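Local structure of sugar ABC transporter substrate-binding protein, BlMnBP1 (Bifidobacterium animalis subsp. lactis ATCC 27673, 6I5R) at residues 108-121 and 132-144. The protein binds manno-oligosaccharides such as mannobiose and probably delivers them to the ABC transporter that supports bifidobacterial growth on beta-mannan. Residues are numbered along the deposited sequence; the frame is centred on the assembly and turned at random.
Sequences KSEFSNYFVPYGET and DEKAYDGQTYGIA. With ZN (zinc ion), chain H; ZN (zinc ion), chain F; ZN (zinc ion), chain J.
Ser109 sets its CA over the centre of one face of the Tyr136 ring, 3.6 Å from the ring centroid and only 7° off the normal in a CH-pi contact, while its OG binds a zinc ion together with Asp107, Asp390 and Asn394. With CG anti to the backbone N (chi1 -164°), the Tyr136 side chain extends along Ser109 and Lys108. Cutting Tyr136 back to an alanine removes the ring that makes the CH-pi contact, and Ser109, with the zinc ion it binds, is likely to be held less firmly on that side. Tyr141 receives Phe111 CB and Ser112 N over one face, with Phe115 O at its edge, 3.4 Å from CD2. The Tyr118 ring carries Ile143 CG1 over one face, 3.8 Å from the centroid, and meets Tyr141 O at its edge. The backbones join as well: Tyr118 N donates to Thr140 O (2.8 Å), Thr140 N to Gly119 O, and Thr121 N to Gly138 O from above the carbonyl plane. Thr121 OG1 donates to Thr140 OG1 at 2.9 Å, and that hydroxyl also bonds Ala131 O. Strand 119-120, weakly bonded, runs antiparallel to the start of strand 139-155, which pairs with 135-136 through the type I' turn, with Tyr118 reaching strand 314-325 through Tyr323 O and packing on helix 331-346.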
ATOM      1  N   LYS A 108      12.900  -9.737  -1.105  1.00 25.98           N
ATOM      2  CA  LYS A 108      12.809 -10.254  -2.463  1.00 19.82           C
ATOM      3  C   LYS A 108      13.710 -11.456  -2.654  1.00 23.39           C
ATOM      4  O   LYS A 108      13.323 -12.450  -3.263  1.00 20.61           O
ATOM      5  CB  LYS A 108      13.212  -9.190  -3.482  1.00 22.76           C
ATOM      6  CG  LYS A 108      12.233  -8.081  -3.672  1.00 28.16           C
ATOM      7  CD  LYS A 108      12.923  -7.011  -4.474  1.00 17.31           C
ATOM      8  CE  LYS A 108      11.952  -6.042  -5.076  1.00 29.68           C
ATOM      9  NZ  LYS A 108      12.771  -5.142  -5.924  1.00 24.16           N
ATOM     10  N   SER A 109      14.937 -11.360  -2.162  1.00 23.00           N
ATOM     11  CA  SER A 109      15.863 -12.459  -2.325  1.00 22.59           C
ATOM     12  C   SER A 109      15.366 -13.744  -1.669  1.00 21.35           C
ATOM     13  O   SER A 109      15.939 -14.811  -1.932  1.00 30.37           O
ATOM     14  CB  SER A 109      17.210 -12.062  -1.734  1.00 21.91           C
ATOM     15  OG  SER A 109      17.053 -11.885  -0.335  1.00 24.78           O
ATOM     16  N   GLU A 110      14.336 -13.674  -0.815  1.00 18.79           N
ATOM     17  CA  GLU A 110      13.787 -14.864  -0.191  1.00 20.66           C
ATOM     18  C   GLU A 110      12.496 -15.335  -0.851  1.00 19.68           C
ATOM     19  O   GLU A 110      11.935 -16.351  -0.425  1.00 18.31           O
ATOM     20  CB  GLU A 110      13.535 -14.629   1.296  1.00 18.27           C
ATOM     21  CG  GLU A 110      14.779 -14.696   2.160  1.00 26.26           C
ATOM     22  CD  GLU A 110      14.463 -14.504   3.615  1.00 27.61           C
ATOM     23  OE1 GLU A 110      15.303 -13.915   4.329  1.00 37.93           O
ATOM     24  OE2 GLU A 110      13.374 -14.939   4.053  1.00 37.50           O
ATOM     25  N   PHE A 111      12.027 -14.649  -1.894  1.00 16.39           N
ATOM     26  CA  PHE A 111      10.789 -15.062  -2.544  1.00 17.72           C
ATOM     27  C   PHE A 111      10.847 -16.524  -2.956  1.00 23.93           C
ATOM     28  O   PHE A 111       9.893 -17.280  -2.760  1.00 20.06           O
ATOM     29  CB  PHE A 111      10.516 -14.204  -3.778  1.00 19.64           C
ATOM     30  CG  PHE A 111       9.982 -12.819  -3.474  1.00 20.96           C
ATOM     31  CD1 PHE A 111       9.348 -12.518  -2.265  1.00 18.72           C
ATOM     32  CD2 PHE A 111      10.117 -11.807  -4.421  1.00 21.69           C
ATOM     33  CE1 PHE A 111       8.866 -11.228  -2.018  1.00 23.48           C
ATOM     34  CE2 PHE A 111       9.642 -10.520  -4.170  1.00 20.78           C
ATOM     35  CZ  PHE A 111       9.006 -10.242  -2.984  1.00 18.86           C
ATOM     36  N   SER A 112      11.938 -16.925  -3.605  1.00 18.34           N
ATOM     37  CA  SER A 112      12.005 -18.287  -4.112  1.00 16.39           C
ATOM     38  C   SER A 112      11.994 -19.321  -2.999  1.00 16.99           C
ATOM     39  O   SER A 112      11.774 -20.500  -3.284  1.00 28.49           O
ATOM     40  CB  SER A 112      13.246 -18.476  -4.974  1.00 19.35           C
ATOM     41  OG  SER A 112      14.411 -18.346  -4.191  1.00 22.91           O
ATOM     42  N   ASN A 113      12.259 -18.928  -1.754  1.00 16.39           N
ATOM     43  CA  ASN A 113      12.168 -19.875  -0.646  1.00 19.87           C
ATOM     44  C   ASN A 113      10.736 -20.135  -0.209  1.00 24.34           C
ATOM     45  O   ASN A 113      10.507 -21.027   0.615  1.00 22.64           O
ATOM     46  CB  ASN A 113      12.956 -19.390   0.567  1.00 21.34           C
ATOM     47  CG  ASN A 113      14.429 -19.389   0.311  1.00 20.94           C
ATOM     48  OD1 ASN A 113      14.921 -20.184  -0.485  1.00 33.24           O
ATOM     49  ND2 ASN A 113      15.151 -18.508   0.975  1.00 31.91           N
ATOM     50  N   TYR A 114       9.784 -19.410  -0.750  1.00 16.39           N
ATOM     51  CA  TYR A 114       8.409 -19.451  -0.291  1.00 21.79           C
ATOM     52  C   TYR A 114       7.374 -19.534  -1.402  1.00 17.60           C
ATOM     53  O   TYR A 114       6.326 -20.149  -1.184  1.00 16.39           O
ATOM     54  CB  TYR A 114       8.100 -18.193   0.550  1.00 18.58           C
ATOM     55  CG  TYR A 114       8.872 -18.053   1.854  1.00 21.69           C
ATOM     56  CD1 TYR A 114       8.713 -18.986   2.871  1.00 23.03           C
ATOM     57  CD2 TYR A 114       9.725 -16.966   2.083  1.00 25.33           C
ATOM     58  CE1 TYR A 114       9.377 -18.856   4.071  1.00 21.72           C
ATOM     59  CE2 TYR A 114      10.425 -16.849   3.292  1.00 22.50           C
ATOM     60  CZ  TYR A 114      10.228 -17.797   4.282  1.00 24.43           C
ATOM     61  OH  TYR A 114      10.899 -17.687   5.489  1.00 29.80           O
ATOM     62  N   PHE A 115       7.609 -18.931  -2.569  1.00 16.39           N
ATOM     63  CA  PHE A 115       6.548 -18.624  -3.505  1.00 17.75           C
ATOM     64  C   PHE A 115       6.843 -19.259  -4.849  1.00 18.82           C
ATOM     65  O   PHE A 115       8.006 -19.381  -5.271  1.00 16.39           O
ATOM     66  CB  PHE A 115       6.365 -17.093  -3.697  1.00 16.39           C
ATOM     67  CG  PHE A 115       5.941 -16.370  -2.440  1.00 16.39           C
ATOM     68  CD1 PHE A 115       4.756 -16.688  -1.800  1.00 17.81           C
ATOM     69  CD2 PHE A 115       6.735 -15.399  -1.895  1.00 20.42           C
ATOM     70  CE1 PHE A 115       4.398 -16.051  -0.632  1.00 16.39           C
ATOM     71  CE2 PHE A 115       6.375 -14.760  -0.735  1.00 17.55           C
ATOM     72  CZ  PHE A 115       5.210 -15.100  -0.098  1.00 16.39           C
ATOM     73  N   VAL A 116       5.767 -19.650  -5.511  1.00 16.39           N
ATOM     74  CA  VAL A 116       5.850 -20.188  -6.874  1.00 21.13           C
ATOM     75  C   VAL A 116       6.136 -19.051  -7.847  1.00 18.89           C
ATOM     76  O   VAL A 116       5.414 -18.047  -7.841  1.00 16.83           O
ATOM     77  CB  VAL A 116       4.545 -20.885  -7.247  1.00 18.57           C
ATOM     78  CG1 VAL A 116       4.620 -21.421  -8.689  1.00 18.59           C
ATOM     79  CG2 VAL A 116       4.219 -21.991  -6.259  1.00 20.13           C
ATOM     80  N   PRO A 117       7.124 -19.171  -8.725  1.00 19.50           N
ATOM     81  CA  PRO A 117       7.286 -18.147  -9.768  1.00 18.88           C
ATOM     82  C   PRO A 117       6.151 -18.255 -10.775  1.00 24.51           C
ATOM     83  O   PRO A 117       5.811 -19.349 -11.229  1.00 16.39           O
ATOM     84  CB  PRO A 117       8.656 -18.473 -10.392  1.00 21.69           C
ATOM     85  CG  PRO A 117       8.882 -19.928 -10.090  1.00 19.12           C
ATOM     86  CD  PRO A 117       8.130 -20.250  -8.818  1.00 19.06           C
ATOM     87  N   TYR A 118       5.519 -17.115 -11.066  1.00 16.39           N
ATOM     88  CA  TYR A 118       4.489 -17.056 -12.089  1.00 16.39           C
ATOM     89  C   TYR A 118       5.077 -17.180 -13.486  1.00 16.74           C
ATOM     90  O   TYR A 118       4.356 -17.563 -14.405  1.00 16.39           O
ATOM     91  CB  TYR A 118       3.712 -15.732 -12.019  1.00 21.54           C
ATOM     92  CG  TYR A 118       2.798 -15.636 -10.823  1.00 16.39           C
ATOM     93  CD1 TYR A 118       1.546 -16.239 -10.823  1.00 17.63           C
ATOM     94  CD2 TYR A 118       3.180 -14.923  -9.699  1.00 16.39           C
ATOM     95  CE1 TYR A 118       0.710 -16.149  -9.717  1.00 17.92           C
ATOM     96  CE2 TYR A 118       2.385 -14.866  -8.598  1.00 18.92           C
ATOM     97  CZ  TYR A 118       1.149 -15.452  -8.600  1.00 16.60           C
ATOM     98  OH  TYR A 118       0.375 -15.344  -7.470  1.00 16.53           O
ATOM     99  N   GLY A 119       6.345 -16.844 -13.662  1.00 16.39           N
ATOM    100  CA  GLY A 119       6.949 -16.777 -14.982  1.00 19.21           C
ATOM    101  C   GLY A 119       8.062 -15.748 -15.018  1.00 21.11           C
ATOM    102  O   GLY A 119       8.223 -14.947 -14.111  1.00 16.39           O
ATOM    103  N   GLU A 120       8.863 -15.812 -16.085  1.00 20.37           N
ATOM    104  CA  GLU A 120       9.896 -14.808 -16.294  1.00 19.11           C
ATOM    105  C   GLU A 120       9.259 -13.434 -16.208  1.00 16.67           C
ATOM    106  O   GLU A 120       8.203 -13.198 -16.795  1.00 21.08           O
ATOM    107  CB  GLU A 120      10.551 -14.933 -17.673  1.00 21.60           C
ATOM    108  CG  GLU A 120      11.816 -15.779 -17.783  1.00 22.04           C
ATOM    109  CD  GLU A 120      12.449 -15.638 -19.169  1.00 22.69           C
ATOM    110  OE1 GLU A 120      12.762 -14.531 -19.610  1.00 21.05           O
ATOM    111  OE2 GLU A 120      12.617 -16.637 -19.866  1.00 32.55           O
ATOM    112  N   THR A 121       9.931 -12.498 -15.538  1.00 18.13           N
ATOM    113  CA  THR A 121       9.371 -11.155 -15.424  1.00 20.72           C
ATOM    114  C   THR A 121       9.188 -10.509 -16.800  1.00 21.34           C
ATOM    115  O   THR A 121       8.178  -9.841 -17.064  1.00 16.65           O
ATOM    116  CB  THR A 121      10.260 -10.289 -14.536  1.00 18.98           C
ATOM    117  OG1 THR A 121      10.434 -10.926 -13.266  1.00 16.40           O
ATOM    118  CG2 THR A 121       9.638  -8.923 -14.323  1.00 21.82           C
ATOM    119  N   ASP A 132       7.608  -6.350 -12.134  1.00 16.39           N
ATOM    120  CA  ASP A 132       8.908  -6.399 -11.481  1.00 16.39           C
ATOM    121  C   ASP A 132       8.854  -5.940 -10.037  1.00 18.89           C
ATOM    122  O   ASP A 132       9.907  -5.820  -9.394  1.00 17.26           O
ATOM    123  CB  ASP A 132       9.918  -5.546 -12.274  1.00 21.26           C
ATOM    124  CG  ASP A 132       9.583  -4.077 -12.249  1.00 19.98           C
ATOM    125  OD1 ASP A 132       8.605  -3.692 -11.581  1.00 27.44           O
ATOM    126  OD2 ASP A 132      10.289  -3.272 -12.910  1.00 34.04           O
ATOM    127  N   GLU A 133       7.656  -5.657  -9.518  1.00 17.20           N
ATOM    128  CA  GLU A 133       7.534  -5.191  -8.141  1.00 20.29           C
ATOM    129  C   GLU A 133       7.836  -6.319  -7.160  1.00 19.71           C
ATOM    130  O   GLU A 133       8.601  -6.143  -6.206  1.00 18.68           O
ATOM    131  CB  GLU A 133       6.129  -4.614  -7.932  1.00 20.37           C
ATOM    132  CG  GLU A 133       5.863  -4.015  -6.585  1.00 16.39           C
ATOM    133  CD  GLU A 133       4.423  -3.519  -6.475  1.00 20.87           C
ATOM    134  OE1 GLU A 133       3.533  -4.375  -6.377  1.00 23.25           O
ATOM    135  OE2 GLU A 133       4.172  -2.294  -6.492  1.00 21.25           O
ATOM    136  N   LYS A 134       7.248  -7.491  -7.384  1.00 16.95           N
ATOM    137  CA  LYS A 134       7.529  -8.672  -6.559  1.00 17.55           C
ATOM    138  C   LYS A 134       8.238  -9.705  -7.425  1.00 18.90           C
ATOM    139  O   LYS A 134       7.667 -10.714  -7.810  1.00 18.94           O
ATOM    140  CB  LYS A 134       6.254  -9.236  -5.962  1.00 18.82           C
ATOM    141  CG  LYS A 134       5.396  -8.204  -5.263  1.00 21.47           C
ATOM    142  CD  LYS A 134       5.983  -7.792  -3.928  1.00 19.90           C
ATOM    143  CE  LYS A 134       5.015  -6.955  -3.123  1.00 20.23           C
ATOM    144  NZ  LYS A 134       5.613  -6.499  -1.866  1.00 22.68           N
ATOM    145  N   ALA A 135       9.495  -9.413  -7.747  1.00 24.11           N
ATOM    146  CA  ALA A 135      10.281 -10.254  -8.627  1.00 16.50           C
ATOM    147  C   ALA A 135      11.707 -10.345  -8.098  1.00 19.63           C
ATOM    148  O   ALA A 135      12.157  -9.516  -7.288  1.00 16.39           O
ATOM    149  CB  ALA A 135      10.246  -9.726 -10.070  1.00 16.39           C
ATOM    150  N   TYR A 136      12.414 -11.372  -8.569  1.00 16.39           N
ATOM    151  CA  TYR A 136      13.794 -11.567  -8.141  1.00 16.39           C
ATOM    152  C   TYR A 136      14.501 -12.510  -9.101  1.00 21.14           C
ATOM    153  O   TYR A 136      13.898 -13.470  -9.593  1.00 17.65           O
ATOM    154  CB  TYR A 136      13.898 -12.154  -6.725  1.00 18.01           C
ATOM    155  CG  TYR A 136      15.290 -11.972  -6.200  1.00 17.18           C
ATOM    156  CD1 TYR A 136      15.668 -10.754  -5.713  1.00 19.20           C
ATOM    157  CD2 TYR A 136      16.218 -12.986  -6.227  1.00 17.77           C
ATOM    158  CE1 TYR A 136      16.920 -10.528  -5.257  1.00 26.80           C
ATOM    159  CE2 TYR A 136      17.504 -12.773  -5.764  1.00 18.88           C
ATOM    160  CZ  TYR A 136      17.839 -11.525  -5.291  1.00 22.79           C
ATOM    161  OH  TYR A 136      19.095 -11.220  -4.807  1.00 36.14           O
ATOM    162  N   ASP A 137      15.812 -12.289  -9.280  1.00 17.77           N
ATOM    163  CA  ASP A 137      16.622 -13.085 -10.217  1.00 18.94           C
ATOM    164  C   ASP A 137      15.799 -13.383 -11.487  1.00 20.27           C
ATOM    165  O   ASP A 137      15.858 -14.481 -12.028  1.00 17.23           O
ATOM    166  CB  ASP A 137      17.160 -14.368  -9.519  1.00 17.06           C
ATOM    167  CG  ASP A 137      18.583 -14.175  -8.910  1.00 22.06           C
ATOM    168  OD1 ASP A 137      19.179 -13.159  -9.166  1.00 17.32           O
ATOM    169  OD2 ASP A 137      19.157 -15.042  -8.201  1.00 34.39           O
ATOM    170  N   GLY A 138      15.019 -12.407 -11.971  1.00 19.43           N
ATOM    171  CA  GLY A 138      14.339 -12.490 -13.259  1.00 16.39           C
ATOM    172  C   GLY A 138      13.005 -13.207 -13.276  1.00 21.50           C
ATOM    173  O   GLY A 138      12.451 -13.457 -14.361  1.00 16.39           O
ATOM    174  N   GLN A 139      12.475 -13.571 -12.119  1.00 19.23           N
ATOM    175  CA  GLN A 139      11.182 -14.232 -12.028  1.00 17.33           C
ATOM    176  C   GLN A 139      10.247 -13.357 -11.198  1.00 16.39           C
ATOM    177  O   GLN A 139      10.677 -12.726 -10.228  1.00 16.39           O
ATOM    178  CB  GLN A 139      11.301 -15.603 -11.389  1.00 17.09           C
ATOM    179  CG  GLN A 139      12.127 -16.609 -12.134  1.00 20.32           C
ATOM    180  CD  GLN A 139      11.419 -17.189 -13.364  1.00 20.04           C
ATOM    181  OE1 GLN A 139      10.248 -17.532 -13.307  1.00 22.93           O
ATOM    182  NE2 GLN A 139      12.152 -17.328 -14.479  1.00 26.16           N
ATOM    183  N   THR A 140       8.979 -13.339 -11.590  1.00 16.83           N
ATOM    184  CA  THR A 140       7.915 -12.676 -10.846  1.00 16.39           C
ATOM    185  C   THR A 140       7.211 -13.652  -9.897  1.00 16.87           C
ATOM    186  O   THR A 140       6.721 -14.710 -10.321  1.00 16.39           O
ATOM    187  CB  THR A 140       6.923 -12.074 -11.839  1.00 19.80           C
ATOM    188  OG1 THR A 140       7.576 -11.068 -12.635  1.00 16.39           O
ATOM    189  CG2 THR A 140       5.757 -11.456 -11.114  1.00 21.73           C
ATOM    190  N   TYR A 141       7.159 -13.283  -8.611  1.00 16.39           N
ATOM    191  CA  TYR A 141       6.577 -14.109  -7.559  1.00 17.23           C
ATOM    192  C   TYR A 141       5.289 -13.541  -6.964  1.00 16.39           C
ATOM    193  O   TYR A 141       4.630 -14.231  -6.173  1.00 16.39           O
ATOM    194  CB  TYR A 141       7.602 -14.309  -6.437  1.00 19.18           C
ATOM    195  CG  TYR A 141       8.813 -15.064  -6.869  1.00 17.95           C
ATOM    196  CD1 TYR A 141       9.951 -14.415  -7.355  1.00 16.39           C
ATOM    197  CD2 TYR A 141       8.842 -16.446  -6.771  1.00 16.39           C
ATOM    198  CE1 TYR A 141      11.061 -15.130  -7.727  1.00 16.39           C
ATOM    199  CE2 TYR A 141       9.921 -17.155  -7.162  1.00 16.39           C
ATOM    200  CZ  TYR A 141      11.041 -16.507  -7.622  1.00 20.49           C
ATOM    201  OH  TYR A 141      12.135 -17.268  -8.008  1.00 16.39           O
ATOM    202  N   GLY A 142       4.921 -12.320  -7.305  1.00 16.39           N
ATOM    203  CA  GLY A 142       3.669 -11.752  -6.844  1.00 16.44           C
ATOM    204  C   GLY A 142       3.014 -10.930  -7.932  1.00 18.03           C
ATOM    205  O   GLY A 142       3.680 -10.310  -8.760  1.00 16.39           O
ATOM    206  N   ILE A 143       1.684 -10.949  -7.927  1.00 16.39           N
ATOM    207  CA  ILE A 143       0.857 -10.123  -8.800  1.00 16.39           C
ATOM    208  C   ILE A 143       0.017  -9.205  -7.917  1.00 18.56           C
ATOM    209  O   ILE A 143      -0.643  -9.670  -6.985  1.00 16.39           O
ATOM    210  CB  ILE A 143      -0.052 -10.980  -9.698  1.00 17.10           C
ATOM    211  CG1 ILE A 143       0.789 -11.988 -10.499  1.00 16.39           C
ATOM    212  CG2 ILE A 143      -0.902 -10.100 -10.608  1.00 21.70           C
ATOM    213  CD1 ILE A 143       0.006 -12.766 -11.560  1.00 16.39           C
ATOM    214  N   ALA A 144       0.010  -7.913  -8.230  1.00 16.40           N
ATOM    215  CA  ALA A 144      -0.688  -6.963  -7.381  1.00 16.39           C
ATOM    216  C   ALA A 144      -2.193  -7.180  -7.443  1.00 19.07           C
ATOM    217  O   ALA A 144      -2.741  -7.552  -8.480  1.00 16.39           O
ATOM    218  CB  ALA A 144      -0.345  -5.532  -7.802  1.00 16.39           C
TER
HETATM  219 ZN    ZN H 508      13.640 -15.246 -21.364  0.77 23.75          ZN
HETATM  220 ZN    ZN F 506      20.968 -13.499  -8.271  1.00 20.75          ZN
HETATM  221 ZN    ZN J 510      18.066  -9.896   0.352  0.62 21.47          ZN
HETATM  222  O   HOH W   1      11.999  -3.535  -8.662  1.00 28.46           O
HETATM  223  O   HOH W   2       3.730 -16.821  -5.959  1.00 16.39           O
HETATM  224  O   HOH W   3      11.839 -15.429 -22.428  1.00 31.05           O
HETATM  225  O   HOH W   4      13.501 -16.777 -22.006  1.00 32.28           O
HETATM  226  O   HOH W   5      20.060 -10.230   1.028  1.00 16.75           O